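Local atomic coordinates of uncharacterized protein (Bacteroides eggerthii DSM 20697, PDB entry 4ECO), a protein that is of unknown function but, as a leucine-rich repeat protein, probably binds other proteins through its curved solenoid. Residues S232-A235 / Q236-T240. Residues are numbered along the deposited sequence; the frame is centred on the assembly and turned at random.
Sequences SEYA and QQYKT
Tyr-238 and Tyr-234, one turn apart on the short helix 233-238, run alongside each other in the same direction. The Tyr-238 hydroxyl reaches the edge of the Tyr-234 ring, near its plane, with OH 3.3 Å from CD1, while Tyr-238 CE2 packs 3.8 Å from Tyr-234 CB. The Tyr-234 carbonyl oxygen lies over one face of the Tyr-238 ring, nearer its margin than its centre, 3.2 Å from CG. In both tyrosines CG stands anti to the carbonyl carbon (chi1 -57° in Tyr-234, -51° in Tyr-238), which gives the shared direction; differing chi2 torsions leave the ring planes inclined by roughly 55°, not stacked in parallel. Replacing Tyr-238 by alanine is likely to leave Tyr-234 CB, the CD1 edge of its ring and its carbonyl oxygen without the ring beside them, opening a gap near Arg-204 and Trp-227. The same Tyr-234 O accepts the nearly straight bond from Tyr-238 N (2.9 Å). Gln-236 N to Ser-232 O and Lys-239 N to Ala-235 O are likewise i to i-4 backbone bonds. Ser-232 is the N-cap: its OG takes the N-H of Ala-235 at 3.1 Å and lies within hydrogen-bonding distance of Asn-229 O, its strongest polar partner, and Asp-99 OD2. Further along, Thr-240 OG1 and N both donate to Gln-237 O. Tyr-238 packs on Arg-204 and Trp-227, and Tyr-234 on Ala-100, fitting the helix against neighbouring loops on the connection between parallel strands 210-214 and 253-257 of the leucine-rich repeat solenoid.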
loop_
_atom_site.group_PDB
_atom_site.type_symbol
_atom_site.label_atom_id
_atom_site.label_comp_id
_atom_site.label_asym_id
_atom_site.label_seq_id
_atom_site.Cartn_x
_atom_site.Cartn_y
_atom_site.Cartn_z
ATOM N N SER A 232 11.164 21.055 39.011
ATOM C CA SER A 232 9.815 20.610 39.362
ATOM C C SER A 232 9.875 19.537 40.442
ATOM O O SER A 232 10.893 18.860 40.582
ATOM C CB SER A 232 9.078 20.081 38.131
ATOM O OG SER A 232 9.633 18.886 37.608
ATOM N N GLU A 233 8.765 19.352 41.178
ATOM C CA GLU A 233 8.665 18.352 42.247
ATOM C C GLU A 233 8.916 16.951 41.686
ATOM O O GLU A 233 9.606 16.147 42.318
ATOM C CB GLU A 233 7.293 18.426 42.953
ATOM C CG GLU A 233 7.279 19.337 44.186
ATOM C CD GLU A 233 6.050 19.280 45.082
ATOM O OE1 GLU A 233 5.284 18.289 44.999
ATOM O OE2 GLU A 233 5.873 20.212 45.900
ATOM N N TYR A 234 8.394 16.703 40.460
ATOM C CA TYR A 234 8.519 15.453 39.727
ATOM C C TYR A 234 9.986 15.202 39.343
ATOM O O TYR A 234 10.546 14.193 39.786
ATOM C CB TYR A 234 7.614 15.455 38.479
ATOM C CG TYR A 234 6.149 15.686 38.782
ATOM C CD1 TYR A 234 5.331 14.645 39.220
ATOM C CD2 TYR A 234 5.571 16.940 38.605
ATOM C CE1 TYR A 234 3.978 14.854 39.500
ATOM C CE2 TYR A 234 4.226 17.166 38.903
ATOM C CZ TYR A 234 3.430 16.117 39.335
ATOM O OH TYR A 234 2.104 16.341 39.605
ATOM N N ALA A 235 10.614 16.138 38.575
ATOM C CA ALA A 235 12.009 16.031 38.118
ATOM C C ALA A 235 12.942 15.773 39.282
ATOM O O ALA A 235 13.715 14.822 39.217
ATOM C CB ALA A 235 12.438 17.285 37.380
ATOM N N GLN A 236 12.804 16.553 40.378
ATOM C CA GLN A 236 13.615 16.427 41.589
ATOM C C GLN A 236 13.486 15.024 42.185
ATOM O O GLN A 236 14.481 14.473 42.647
ATOM C CB GLN A 236 13.237 17.494 42.644
ATOM C CG GLN A 236 13.388 18.972 42.214
ATOM C CD GLN A 236 14.787 19.549 42.125
ATOM O OE1 GLN A 236 15.780 18.864 41.809
ATOM N NE2 GLN A 236 14.877 20.865 42.330
ATOM N N GLN A 237 12.278 14.437 42.150
ATOM C CA GLN A 237 12.047 13.097 42.693
ATOM C C GLN A 237 12.692 12.041 41.794
ATOM O O GLN A 237 13.494 11.244 42.293
ATOM C CB GLN A 237 10.539 12.813 42.867
ATOM C CG GLN A 237 10.227 11.488 43.581
ATOM C CD GLN A 237 8.777 11.059 43.514
ATOM O OE1 GLN A 237 7.837 11.868 43.426
ATOM N NE2 GLN A 237 8.563 9.753 43.561
ATOM N N TYR A 238 12.345 12.058 40.473
ATOM C CA TYR A 238 12.761 11.104 39.430
ATOM C C TYR A 238 14.259 11.168 39.149
ATOM O O TYR A 238 14.818 10.183 38.649
ATOM C CB TYR A 238 11.991 11.328 38.125
ATOM C CG TYR A 238 10.474 11.392 38.208
ATOM C CD1 TYR A 238 9.793 10.982 39.354
ATOM C CD2 TYR A 238 9.720 11.852 37.133
ATOM C CE1 TYR A 238 8.407 11.086 39.446
ATOM C CE2 TYR A 238 8.331 11.957 37.212
ATOM C CZ TYR A 238 7.675 11.547 38.361
ATOM O OH TYR A 238 6.304 11.628 38.430
ATOM N N LYS A 239 14.919 12.302 39.514
ATOM C CA LYS A 239 16.373 12.503 39.418
ATOM C C LYS A 239 17.127 11.459 40.218
ATOM O O LYS A 239 18.238 11.092 39.835
ATOM C CB LYS A 239 16.778 13.909 39.914
ATOM C CG LYS A 239 17.015 14.912 38.787
ATOM C CD LYS A 239 17.294 16.308 39.322
ATOM C CE LYS A 239 17.450 17.324 38.213
ATOM N NZ LYS A 239 17.752 18.680 38.739
ATOM N N THR A 240 16.525 10.984 41.318
ATOM C CA THR A 240 17.121 10.020 42.247
ATOM C C THR A 240 16.629 8.594 41.958
ATOM O O THR A 240 16.950 7.669 42.722
ATOM C CB THR A 240 16.775 10.417 43.715
ATOM O OG1 THR A 240 15.377 10.248 43.946
ATOM C CG2 THR A 240 17.191 11.841 44.075
#